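Local coordinates for monomethylamine methyltransferase MtmB1 (Methanosarcina barkeri, PDB 1NTH), which catalyses transfer of the methyl group of monomethylamine to the corrinoid cofactor of its partner protein MtmC, a step of methanogenesis from methylamine, at residues A[310-315]-A[353-358]; A[162-167]-A[176-181]; A[33-38]-A[67-72]; A[379-384]-A[434-439]. All coordinates share one frame; numbering follows the deposited sequence. Where two conformers were deposited one is given.

Contact 1. Residues A[310-315]-A[353-358]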
loop_
_atom_site.group_PDB
_atom_site.type_symbol
_atom_site.label_atom_id
_atom_site.label_comp_id
_atom_site.label_asym_id
_atom_site.label_seq_id
_atom_site.Cartn_x
_atom_site.Cartn_y
_atom_site.Cartn_z
ATOM N N GLU A 310 -25.498 40.494 12.079
ATOM C CA GLU A 310 -25.519 39.752 13.331
ATOM C C GLU A 310 -24.707 38.460 13.314
ATOM O O GLU A 310 -23.939 38.201 14.240
ATOM C CB GLU A 310 -26.960 39.438 13.743
ATOM C CG GLU A 310 -27.809 40.681 13.977
ATOM C CD GLU A 310 -28.592 41.116 12.750
ATOM O OE1 GLU A 310 -28.244 40.703 11.621
ATOM O OE2 GLU A 310 -29.560 41.889 12.917
ATOM N N THR A 311 -24.873 37.656 12.268
ATOM C CA THR A 311 -24.154 36.389 12.173
ATOM C C THR A 311 -22.648 36.586 11.979
ATOM O O THR A 311 -21.848 35.771 12.443
ATOM C CB THR A 311 -24.726 35.499 11.041
ATOM O OG1 THR A 311 -24.707 36.212 9.802
ATOM C CG2 THR A 311 -26.161 35.093 11.364
ATOM N N LEU A 312 -22.258 37.658 11.297
ATOM C CA LEU A 312 -20.838 37.931 11.108
ATOM C C LEU A 312 -20.230 38.310 12.460
ATOM O O LEU A 312 -19.116 37.901 12.787
ATOM C CB LEU A 312 -20.631 39.057 10.088
ATOM C CG LEU A 312 -20.966 38.705 8.632
ATOM C CD1 LEU A 312 -20.839 39.942 7.755
ATOM C CD2 LEU A 312 -20.023 37.601 8.135
ATOM N N MET A 313 -20.969 39.082 13.255
ATOM C CA MET A 313 -20.488 39.478 14.577
ATOM C C MET A 313 -20.353 38.257 15.484
ATOM O O MET A 313 -19.391 38.139 16.242
ATOM C CB MET A 313 -21.447 40.490 15.212
ATOM C CG MET A 313 -21.420 41.855 14.547
ATOM S SD MET A 313 -22.706 42.945 15.196
ATOM C CE MET A 313 -22.092 43.259 16.843
ATOM N N ILE A 314 -21.322 37.351 15.403
ATOM C CA ILE A 314 -21.289 36.139 16.212
ATOM C C ILE A 314 -20.053 35.312 15.859
ATOM O O ILE A 314 -19.310 34.886 16.745
ATOM C CB ILE A 314 -22.564 35.291 15.986
ATOM C CG1 ILE A 314 -23.780 36.051 16.529
ATOM C CG2 ILE A 314 -22.429 33.929 16.668
ATOM C CD1 ILE A 314 -25.112 35.473 16.099
ATOM N N ALA A 315 -19.826 35.102 14.567
ATOM C CA ALA A 315 -18.676 34.319 14.121
ATOM C C ALA A 315 -17.352 34.999 14.480
ATOM O O ALA A 315 -16.417 34.347 14.953
ATOM C CB ALA A 315 -18.752 34.091 12.615
ATOM N N SER A 353 -15.693 36.418 4.227
ATOM C CA SER A 353 -14.284 36.062 4.094
ATOM C C SER A 353 -13.425 37.061 4.871
ATOM O O SER A 353 -12.438 36.689 5.506
ATOM C CB SER A 353 -13.876 36.046 2.619
ATOM O OG SER A 353 -12.508 35.697 2.478
ATOM N N ILE A 354 -13.805 38.334 4.830
ATOM C CA ILE A 354 -13.063 39.355 5.560
ATOM C C ILE A 354 -13.168 39.062 7.058
ATOM O O ILE A 354 -12.168 39.051 7.775
ATOM C CB ILE A 354 -13.628 40.768 5.276
ATOM C CG1 ILE A 354 -13.332 41.160 3.827
ATOM C CG2 ILE A 354 -13.042 41.779 6.259
ATOM C CD1 ILE A 354 -14.064 42.418 3.366
ATOM N N THR A 355 -14.389 38.807 7.517
ATOM C CA THR A 355 -14.640 38.518 8.923
ATOM C C THR A 355 -13.909 37.265 9.401
ATOM O O THR A 355 -13.239 37.286 10.436
ATOM C CB THR A 355 -16.147 38.331 9.180
ATOM O OG1 THR A 355 -16.852 39.501 8.743
ATOM C CG2 THR A 355 -16.417 38.098 10.663
ATOM N N ASP A 356 -14.042 36.177 8.648
ATOM C CA ASP A 356 -13.402 34.915 9.013
ATOM C C ASP A 356 -11.879 34.995 9.015
ATOM O O ASP A 356 -11.220 34.482 9.919
ATOM C CB ASP A 356 -13.845 33.797 8.064
ATOM C CG ASP A 356 -15.306 33.425 8.240
ATOM O OD1 ASP A 356 -15.862 33.694 9.330
ATOM O OD2 ASP A 356 -15.890 32.850 7.297
ATOM N N THR A 357 -11.319 35.631 7.996
ATOM C CA THR A 357 -9.871 35.765 7.901
ATOM C C THR A 357 -9.314 36.603 9.049
ATOM O O THR A 357 -8.386 36.186 9.745
ATOM C CB THR A 357 -9.472 36.406 6.554
ATOM O OG1 THR A 357 -9.925 35.573 5.481
ATOM C CG2 THR A 357 -7.961 36.572 6.462
ATOM N N ALA A 358 -9.890 37.780 9.268
ATOM C CA ALA A 358 -9.410 38.653 10.332
ATOM C C ALA A 358 -9.655 38.104 11.735
ATOM O O ALA A 358 -8.861 38.350 12.640
ATOM C CB ALA A 358 -10.047 40.027 10.195
#

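Contact 2. Residues A[162-167]-A[176-181]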
loop_
_atom_site.group_PDB
_atom_site.type_symbol
_atom_site.label_atom_id
_atom_site.label_comp_id
_atom_site.label_asym_id
_atom_site.label_seq_id
_atom_site.Cartn_x
_atom_site.Cartn_y
_atom_site.Cartn_z
ATOM N N THR A 162 -28.103 14.804 -6.387
ATOM C CA THR A 162 -29.564 14.770 -6.374
ATOM C C THR A 162 -30.043 13.381 -6.775
ATOM O O THR A 162 -31.168 12.989 -6.470
ATOM C CB THR A 162 -30.188 15.837 -7.310
ATOM O OG1 THR A 162 -29.672 15.695 -8.638
ATOM C CG2 THR A 162 -29.883 17.236 -6.788
ATOM N N SER A 163 -29.181 12.637 -7.462
ATOM C CA SER A 163 -29.503 11.273 -7.857
ATOM C C SER A 163 -28.224 10.500 -8.134
ATOM O O SER A 163 -27.174 11.086 -8.403
ATOM C CB SER A 163 -30.398 11.245 -9.110
ATOM O OG SER A 163 -29.697 11.643 -10.279
ATOM N N VAL A 164 -28.311 9.180 -8.025
ATOM C CA VAL A 164 -27.187 8.308 -8.323
ATOM C C VAL A 164 -27.814 7.187 -9.151
ATOM O O VAL A 164 -28.780 6.550 -8.723
ATOM C CB VAL A 164 -26.500 7.778 -7.035
ATOM C CG1 VAL A 164 -27.466 6.944 -6.203
ATOM C CG2 VAL A 164 -25.262 6.984 -7.412
ATOM N N ARG A 165 -27.279 6.970 -10.349
ATOM C CA ARG A 165 -27.832 5.981 -11.266
ATOM C C ARG A 165 -29.309 6.301 -11.513
ATOM O O ARG A 165 -30.151 5.412 -11.644
ATOM C CB ARG A 165 -27.644 4.556 -10.725
ATOM C CG ARG A 165 -26.313 3.950 -11.177
ATOM C CD ARG A 165 -25.955 2.650 -10.471
ATOM N NE ARG A 165 -26.931 1.584 -10.679
ATOM C CZ ARG A 165 -26.767 0.341 -10.237
ATOM N NH1 ARG A 165 -25.664 0.015 -9.573
ATOM N NH2 ARG A 165 -27.709 -0.572 -10.437
ATOM N N GLY A 166 -29.600 7.600 -11.563
ATOM C CA GLY A 166 -30.949 8.076 -11.824
ATOM C C GLY A 166 -31.972 7.923 -10.714
ATOM O O GLY A 166 -33.166 8.129 -10.942
ATOM N N LYS A 167 -31.516 7.582 -9.515
ATOM C CA LYS A 167 -32.419 7.391 -8.384
ATOM C C LYS A 167 -32.047 8.275 -7.199
ATOM O O LYS A 167 -30.871 8.550 -6.959
ATOM C CB LYS A 167 -32.387 5.925 -7.941
ATOM C CG LYS A 167 -32.859 4.935 -8.996
ATOM C CD LYS A 167 -34.367 4.991 -9.183
ATOM C CE LYS A 167 -34.831 3.953 -10.191
ATOM N NZ LYS A 167 -36.312 3.944 -10.324
ATOM N N GLU A 176 -28.446 5.292 -0.814
ATOM C CA GLU A 176 -27.751 6.230 0.064
ATOM C C GLU A 176 -26.309 5.763 0.236
ATOM O O GLU A 176 -25.379 6.573 0.230
ATOM C CB GLU A 176 -28.427 6.316 1.437
ATOM C CG GLU A 176 -27.680 7.245 2.384
ATOM C CD GLU A 176 -28.242 7.265 3.790
ATOM O OE1 GLU A 176 -28.628 6.191 4.299
ATOM O OE2 GLU A 176 -28.278 8.357 4.394
ATOM N N VAL A 177 -26.128 4.454 0.393
ATOM C CA VAL A 177 -24.790 3.882 0.544
ATOM C C VAL A 177 -24.009 4.116 -0.748
ATOM O O VAL A 177 -22.856 4.557 -0.720
ATOM C CB VAL A 177 -24.854 2.362 0.839
ATOM C CG1 VAL A 177 -23.476 1.721 0.660
ATOM C CG2 VAL A 177 -25.338 2.138 2.268
ATOM N N LEU A 178 -24.642 3.823 -1.882
ATOM C CA LEU A 178 -23.996 4.016 -3.179
ATOM C C LEU A 178 -23.562 5.472 -3.347
ATOM O O LEU A 178 -22.439 5.748 -3.780
ATOM C CB LEU A 178 -24.951 3.618 -4.316
ATOM C CG LEU A 178 -24.424 3.810 -5.744
ATOM C CD1 LEU A 178 -23.164 2.975 -5.945
ATOM C CD2 LEU A 178 -25.498 3.407 -6.748
ATOM N N ALA A 179 -24.446 6.405 -2.999
ATOM C CA ALA A 179 -24.127 7.824 -3.126
ATOM C C ALA A 179 -22.996 8.244 -2.192
ATOM O O ALA A 179 -22.139 9.043 -2.572
ATOM C CB ALA A 179 -25.376 8.677 -2.855
ATOM N N ALA A 180 -22.988 7.704 -0.976
ATOM C CA ALA A 180 -21.955 8.047 -0.004
ATOM C C ALA A 180 -20.559 7.700 -0.525
ATOM O O ALA A 180 -19.619 8.480 -0.363
ATOM C CB ALA A 180 -22.217 7.321 1.319
ATOM N N LYS A 181 -20.425 6.532 -1.142
ATOM C CA LYS A 181 -19.130 6.120 -1.678
ATOM C C LYS A 181 -18.837 6.846 -2.987
ATOM O O LYS A 181 -17.737 7.365 -3.190
ATOM C CB LYS A 181 -19.101 4.610 -1.935
ATOM C CG LYS A 181 -19.268 3.741 -0.696
ATOM C CD LYS A 181 -19.104 2.271 -1.058
ATOM C CE LYS A 181 -19.485 1.342 0.092
ATOM N NZ LYS A 181 -18.576 1.453 1.272
#

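Contact 3. Residues A[33-38]-A[67-72]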
loop_
_atom_site.group_PDB
_atom_site.type_symbol
_atom_site.label_atom_id
_atom_site.label_comp_id
_atom_site.label_asym_id
_atom_site.label_seq_id
_atom_site.Cartn_x
_atom_site.Cartn_y
_atom_site.Cartn_z
ATOM N N PRO A 33 -32.347 29.130 26.629
ATOM C CA PRO A 33 -32.512 30.588 26.657
ATOM C C PRO A 33 -32.275 31.222 28.031
ATOM O O PRO A 33 -31.733 32.321 28.119
ATOM C CB PRO A 33 -33.939 30.790 26.139
ATOM C CG PRO A 33 -34.632 29.519 26.531
ATOM C CD PRO A 33 -33.591 28.469 26.201
ATOM N N MET A 34 -32.668 30.536 29.101
ATOM C CA MET A 34 -32.460 31.074 30.443
ATOM C C MET A 34 -30.977 31.209 30.773
ATOM O O MET A 34 -30.532 32.246 31.265
ATOM C CB MET A 34 -33.119 30.179 31.498
ATOM C CG MET A 34 -34.611 30.412 31.688
ATOM S SD MET A 34 -35.285 29.304 32.939
ATOM C CE MET A 34 -34.696 30.060 34.442
ATOM N N LYS A 35 -30.206 30.161 30.500
ATOM C CA LYS A 35 -28.784 30.205 30.807
ATOM C C LYS A 35 -28.022 31.225 29.966
ATOM O O LYS A 35 -27.140 31.919 30.474
ATOM C CB LYS A 35 -28.159 28.819 30.637
ATOM C CG LYS A 35 -26.717 28.740 31.119
ATOM C CD LYS A 35 -26.598 29.087 32.595
ATOM C CE LYS A 35 -27.325 28.077 33.462
ATOM N NZ LYS A 35 -27.169 28.390 34.907
ATOM N N ALA A 36 -28.355 31.321 28.685
ATOM C CA ALA A 36 -27.671 32.273 27.813
ATOM C C ALA A 36 -27.958 33.691 28.301
ATOM O O ALA A 36 -27.066 34.537 28.355
ATOM C CB ALA A 36 -28.140 32.105 26.379
ATOM N N MET A 37 -29.213 33.934 28.666
ATOM C CA MET A 37 -29.647 35.236 29.161
ATOM C C MET A 37 -28.932 35.570 30.468
ATOM O O MET A 37 -28.460 36.690 30.667
ATOM C CB MET A 37 -31.159 35.205 29.393
ATOM C CG MET A 37 -31.737 36.515 29.887
ATOM S SD MET A 37 -33.520 36.403 30.115
ATOM C CE MET A 37 -34.100 37.037 28.553
ATOM N N GLU A 38 -28.865 34.586 31.356
ATOM C CA GLU A 38 -28.215 34.738 32.650
ATOM C C GLU A 38 -26.729 35.066 32.506
ATOM O O GLU A 38 -26.217 35.994 33.131
ATOM C CB GLU A 38 -28.380 33.450 33.462
ATOM C CG GLU A 38 -27.580 33.408 34.751
ATOM C CD GLU A 38 -27.711 32.081 35.478
ATOM O OE1 GLU A 38 -28.220 31.111 34.875
ATOM O OE2 GLU A 38 -27.294 32.004 36.654
ATOM N N PHE A 67 -17.870 28.591 28.383
ATOM C CA PHE A 67 -17.439 27.441 29.167
ATOM C C PHE A 67 -18.526 27.103 30.189
ATOM O O PHE A 67 -18.915 25.945 30.341
ATOM C CB PHE A 67 -16.133 27.770 29.901
ATOM C CG PHE A 67 -15.512 26.596 30.617
ATOM C CD1 PHE A 67 -14.365 25.985 30.113
ATOM C CD2 PHE A 67 -16.056 26.116 31.805
ATOM C CE1 PHE A 67 -13.771 24.916 30.782
ATOM C CE2 PHE A 67 -15.471 25.046 32.483
ATOM C CZ PHE A 67 -14.323 24.444 31.971
ATOM N N GLU A 68 -19.019 28.128 30.881
ATOM C CA GLU A 68 -20.042 27.924 31.902
ATOM C C GLU A 68 -21.358 27.440 31.307
ATOM O O GLU A 68 -22.075 26.653 31.926
ATOM C CB GLU A 68 -20.272 29.226 32.676
ATOM C CG GLU A 68 -20.985 29.036 34.008
ATOM C CD GLU A 68 -21.185 30.342 34.759
ATOM O OE1 GLU A 68 -20.280 31.206 34.714
ATOM O OE2 GLU A 68 -22.242 30.498 35.406
ATOM N N MET A 69 -21.680 27.910 30.107
ATOM C CA MET A 69 -22.899 27.479 29.437
ATOM C C MET A 69 -22.846 25.964 29.244
ATOM O O MET A 69 -23.790 25.243 29.571
ATOM C CB MET A 69 -22.996 28.171 28.075
ATOM C CG MET A 69 -24.252 27.866 27.276
ATOM S SD MET A 69 -25.695 28.769 27.872
ATOM C CE MET A 69 -26.994 27.972 26.952
ATOM N N LEU A 70 -21.733 25.477 28.707
ATOM C CA LEU A 70 -21.584 24.047 28.469
ATOM C C LEU A 70 -21.586 23.248 29.769
ATOM O O LEU A 70 -22.239 22.209 29.868
ATOM C CB LEU A 70 -20.286 23.776 27.701
ATOM C CG LEU A 70 -20.064 22.330 27.251
ATOM C CD1 LEU A 70 -21.184 21.892 26.312
ATOM C CD2 LEU A 70 -18.712 22.229 26.547
ATOM N N LEU A 71 -20.858 23.741 30.764
ATOM C CA LEU A 71 -20.762 23.065 32.050
ATOM C C LEU A 71 -22.083 22.973 32.817
ATOM O O LEU A 71 -22.416 21.924 33.373
ATOM C CB LEU A 71 -19.724 23.767 32.928
ATOM C CG LEU A 71 -19.602 23.236 34.360
ATOM C CD1 LEU A 71 -19.108 21.793 34.346
ATOM C CD2 LEU A 71 -18.649 24.115 35.147
ATOM N N GLU A 72 -22.834 24.068 32.841
ATOM C CA GLU A 72 -24.095 24.104 33.585
ATOM C C GLU A 72 -25.290 23.468 32.872
ATOM O O GLU A 72 -26.136 22.841 33.513
ATOM C CB GLU A 72 -24.439 25.542 33.960
ATOM C CG GLU A 72 -23.427 26.192 34.885
ATOM C CD GLU A 72 -23.300 25.470 36.213
ATOM O OE1 GLU A 72 -24.341 25.228 36.858
ATOM O OE2 GLU A 72 -22.160 25.153 36.616
HETATM O O HOH W 1 -24.795 29.975 36.129
#

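Contact 4. Residues A[379-384]-A[434-439]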
loop_
_atom_site.group_PDB
_atom_site.type_symbol
_atom_site.label_atom_id
_atom_site.label_comp_id
_atom_site.label_asym_id
_atom_site.label_seq_id
_atom_site.Cartn_x
_atom_site.Cartn_y
_atom_site.Cartn_z
ATOM N N THR A 379 -20.866 27.745 -7.978
ATOM C CA THR A 379 -19.761 27.594 -8.925
ATOM C C THR A 379 -18.442 28.022 -8.294
ATOM O O THR A 379 -18.420 28.735 -7.289
ATOM C CB THR A 379 -19.954 28.441 -10.203
ATOM O OG1 THR A 379 -19.515 29.781 -9.955
ATOM C CG2 THR A 379 -21.415 28.451 -10.635
ATOM N N GLY A 380 -17.344 27.590 -8.906
ATOM C CA GLY A 380 -16.023 27.924 -8.404
ATOM C C GLY A 380 -15.712 29.408 -8.344
ATOM O O GLY A 380 -14.818 29.818 -7.610
ATOM N N MET A 381 -16.433 30.220 -9.112
ATOM C CA MET A 381 -16.193 31.663 -9.100
ATOM C C MET A 381 -16.405 32.265 -7.715
ATOM O O MET A 381 -15.675 33.167 -7.313
ATOM C CB MET A 381 -17.102 32.374 -10.108
ATOM C CG MET A 381 -16.655 32.243 -11.556
ATOM S SD MET A 381 -15.096 33.103 -11.906
ATOM C CE MET A 381 -15.704 34.731 -12.394
ATOM N N GLU A 382 -17.402 31.774 -6.985
ATOM C CA GLU A 382 -17.658 32.296 -5.648
ATOM C C GLU A 382 -16.505 31.943 -4.707
ATOM O O GLU A 382 -16.139 32.736 -3.837
ATOM C CB GLU A 382 -18.982 31.752 -5.099
ATOM C CG GLU A 382 -20.203 32.152 -5.928
ATOM C CD GLU A 382 -20.713 31.021 -6.804
ATOM O OE1 GLU A 382 -21.188 30.007 -6.248
ATOM O OE2 GLU A 382 -20.636 31.143 -8.047
ATOM N N ALA A 383 -15.934 30.756 -4.887
ATOM C CA ALA A 383 -14.812 30.326 -4.061
ATOM C C ALA A 383 -13.568 31.137 -4.411
ATOM O O ALA A 383 -12.724 31.399 -3.553
ATOM C CB ALA A 383 -14.544 28.834 -4.269
ATOM N N ARG A 384 -13.444 31.529 -5.677
ATOM C CA ARG A 384 -12.298 32.326 -6.090
ATOM C C ARG A 384 -12.329 33.665 -5.350
ATOM O O ARG A 384 -11.307 34.134 -4.854
ATOM C CB ARG A 384 -12.321 32.583 -7.601
ATOM C CG ARG A 384 -11.134 33.411 -8.082
ATOM C CD ARG A 384 -11.354 33.973 -9.478
ATOM N NE ARG A 384 -11.459 32.934 -10.497
ATOM C CZ ARG A 384 -11.623 33.178 -11.792
ATOM N NH1 ARG A 384 -11.699 34.431 -12.225
ATOM N NH2 ARG A 384 -11.710 32.175 -12.656
ATOM N N VAL A 434 -15.672 23.860 -18.685
ATOM C CA VAL A 434 -15.704 24.227 -17.273
ATOM C C VAL A 434 -15.046 25.584 -17.038
ATOM O O VAL A 434 -14.161 25.725 -16.196
ATOM C CB VAL A 434 -15.007 23.159 -16.394
ATOM C CG1 VAL A 434 -15.331 23.399 -14.924
ATOM C CG2 VAL A 434 -15.454 21.770 -16.813
ATOM N N THR A 435 -15.484 26.584 -17.795
ATOM C CA THR A 435 -14.951 27.933 -17.657
ATOM C C THR A 435 -16.097 28.936 -17.542
ATOM O O THR A 435 -17.137 28.781 -18.186
ATOM C CB THR A 435 -14.064 28.307 -18.859
ATOM O OG1 THR A 435 -14.789 28.091 -20.073
ATOM C CG2 THR A 435 -12.804 27.455 -18.871
ATOM N N PRO A 436 -15.925 29.975 -16.710
ATOM C CA PRO A 436 -16.977 30.981 -16.542
ATOM C C PRO A 436 -17.224 31.798 -17.805
ATOM O O PRO A 436 -16.327 31.969 -18.633
ATOM C CB PRO A 436 -16.451 31.838 -15.393
ATOM C CG PRO A 436 -14.969 31.766 -15.579
ATOM C CD PRO A 436 -14.759 30.292 -15.867
ATOM N N THR A 437 -18.448 32.292 -17.946
ATOM C CA THR A 437 -18.819 33.109 -19.096
ATOM C C THR A 437 -18.247 34.507 -18.906
ATOM O O THR A 437 -17.868 34.885 -17.797
ATOM C CB THR A 437 -20.352 33.238 -19.232
ATOM O OG1 THR A 437 -20.894 33.787 -18.023
ATOM C CG2 THR A 437 -20.985 31.880 -19.498
ATOM N N GLU A 438 -18.181 35.274 -19.986
ATOM C CA GLU A 438 -17.670 36.635 -19.900
ATOM C C GLU A 438 -18.587 37.439 -18.986
ATOM O O GLU A 438 -18.142 38.346 -18.284
ATOM C CB GLU A 438 -17.617 37.271 -21.291
ATOM C CG GLU A 438 -16.484 36.754 -22.164
ATOM C CD GLU A 438 -16.563 37.270 -23.586
ATOM O OE1 GLU A 438 -17.128 38.367 -23.791
ATOM O OE2 GLU A 438 -16.048 36.589 -24.499
ATOM N N GLU A 439 -19.869 37.091 -18.995
ATOM C CA GLU A 439 -20.846 37.769 -18.154
ATOM C C GLU A 439 -20.437 37.660 -16.688
ATOM O O GLU A 439 -20.412 38.653 -15.963
ATOM C CB GLU A 439 -22.231 37.149 -18.333
ATOM C CG GLU A 439 -23.319 37.834 -17.519
ATOM C CD GLU A 439 -24.622 37.058 -17.513
ATOM O OE1 GLU A 439 -25.075 36.638 -18.599
ATOM O OE2 GLU A 439 -25.201 36.871 -16.421
#

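Contact 1. Residues A[310-315]-A[353-358]
Helices 309-325 and 343-359 come together where Leu312 and Thr355 face each other with their CA atoms 6.6 Å apart, and a turn further along the first helix Ala315 lies opposite Asp356 with the CA atoms 7.4 Å apart. Both helices belong to the outer layer of the TIM barrel. The first joins strand 293-300 to its parallel neighbour 330-333 in a beta-alpha-beta crossover, and the second links 330-333 to 363-366 in the same way. Thr355 points at the opposite helix and does most of the touching, with its two branches sharing the work. Its methyl CG2 is anti to the backbone N and rests on the backbone, at 3.4 Å from Leu312 O. Its hydroxyl is turned against the leucine, with OG1 lying 3.7 Å from Leu312 CD2 and 4.0 Å from Leu312 CB. That hydroxyl is not left without a partner, because it bonds to Ala351 O one turn back in its own helix. Ala315 makes a lighter contact, its CB standing 4.4 Å from Asp356 OD1, an oxygen that bonds to Asn332 on the intervening strand. Around Leu312 and Thr355, helix 398-410 adds Val409 against the leucine and Leu405 against the threonine. The chemistry is thus one of shape rather than of bonds: the Thr355 hydroxyl and Asp356 OD1 have their partners away from the facing helix, to which they offer chiefly van der Waals surface, and the small threonine and alanine side chains are consistent with the close approach.

Contact 2. Residues A[162-167]-A[176-181]
Val164 N donates to Lys167 O at 2.8 Å, and the reciprocal bond from Lys167 N to Val164 O closes a type I' beta turn that carries its first two residues, Val164 and Arg165, against helix 174-193. In this TIM-barrel enzyme the turn lies in the loop between strand 160-161 and that helix, at a place where subunits of the hexamer meet. Both middle residues of the turn, Arg165 and Gly166, have positive phi. Their backbone N atoms are held by the carboxylate of Glu137, which also binds Ser163 OG, so one acid grips Ser163, Arg165 and Gly166 together. Against the helix, Val164 lays its CG2 on the branched end of Leu178, 3.6 Å from CD2 and 3.7 Å from CG. The valine takes its less common rotamer, with chi1 at 62°: CG1 sits between the backbone N and the carbonyl carbon and lies over both Leu178 CD2, at 4.1 Å, and Ala179 CB, at 4.3 Å. The Arg165 side chain crosses that of Leu178 at about a right angle. Its aliphatic part packs on the leucine, whereas its charged end serves other chains: NH1 bonds to Met193 O of one neighbouring subunit and NH2 forms a salt bridge with Asp8 of another. Leu178 itself is covered by Met193 and Tyr10 of those same two subunits, which makes the apolar patch part of a three-chain junction. The arginine chain turns about its CG-CD bond (chi3 60°), and CD, at that bend, lies 3.8 Å from Leu178 CD2.

Contact 3. Residues A[33-38]-A[67-72]
Helices 24-42 and 56-73 run roughly antiparallel, their short segments 33-38 and 67-72 having axes 10.2 Å apart at an angle of 148°, with Lys35 and Met69 nearest at 6.6 Å between CA atoms. The Lys35 side chain sets off toward the other helix, and its chain and that of Met69 slide past one another in opposite directions. Met69, Glu68 and Glu72 are each described in one of two deposited conformers. The sulfur Met69 SD lies 3.4 Å from Lys35 CG, and the methyl CE reaches Ala36 CB at 4.3 Å. Ile32 and Leu39 on helix 24-42 and Ile276 on helix 271-288 enclose the methionine further. Farther out along the lysine, bends at chi2 and chi3 (60° and 64°) carry its end past Glu72, whose CB is 3.9 Å from Lys35 CE. The ammonium group then forms a salt bridge within its own helix, from Lys35 NZ to Glu38 OE1 at 2.9 Å, meeting that oxygen on its syn side but tilted out of the carboxylate plane. A water takes a further bond from Lys35 NZ and donates to Glu68 OE2 at 2.7 Å, a link between the helices that is less certain for resting on one conformer; its bond to Glu38 OE2 is weak. Glu68 also pairs with Lys42. The lysine therefore works in two halves: its aliphatic stem packs on Met69 and on Glu72 CB, while its charge sits at the more exposed margin among carboxylates, whose mutual repulsion it probably eases.

Contact 4. Residues A[379-384]-A[434-439]
Met381 meets Pro436 by way of a chain folded at every joint: chi1 of -77° sets CG anti to the carbonyl carbon, and chi2 and chi3 (-67° and -90°) bend the rest round to bring the sulfur onto the proline ring. The two side chains cross at about a right angle. Met381 CG is 3.9 Å from Pro436 CB, and SD touches both CB and CG of the ring. The same sulfur sits 3.4 Å above the plane of the Arg384 guanidinium, over its centre, so SD touches the proline and the guanidinium from two directions roughly at right angles. Arg384 reaches Pro436 only loosely, NH2 being 4.4 Å from Pro436 CG. Its charge is used elsewhere, in a salt bridge with Glu150 and in bonds to the backbone O atoms of Phe3 and Arg4 of a neighbouring subunit. At the start of the same helix, two side chains fasten the first turn. Thr379 OG1 accepts from Met381 N at 3.2 Å, while Glu382 OE1 accepts from Thr379 N at 2.9 Å and Glu382 OE2 from Thr379 OG1 at 2.6 Å. Tyr440 of helix 438-454 also bonds to OE2. Thr379 and Glu382 form a capping box, and this capped start of helix 380-393 packs against a short antiparallel beta hairpin, strands 429-430 and 435-436, carrying a G1 beta bulge at Val434 and Thr435.

Overall arrangement
The four contacts are spread round one TIM-barrel chain and none touches another. Contact 1 is the innermost, about 12 Å from the centre of the chain; the others lie 22 to 24 Å out. Contacts 1 and 4 approach most closely, with nearest atoms about 7 Å apart, and helix 380-393 joins them: its first turn forms contact 4, and later residues cover Ser353 and Ile354. Contacts 3 and 4 stand on opposite sides of the chain's centre, their centres about 44 Å apart. Contacts 2 and 4 both lie beside other subunits, while contacts 1 and 3 stay within the chain. The enzyme's pyrrolysine lies outside these segments, in sequence between helix 174-193 of contact 2 and helix 210-214.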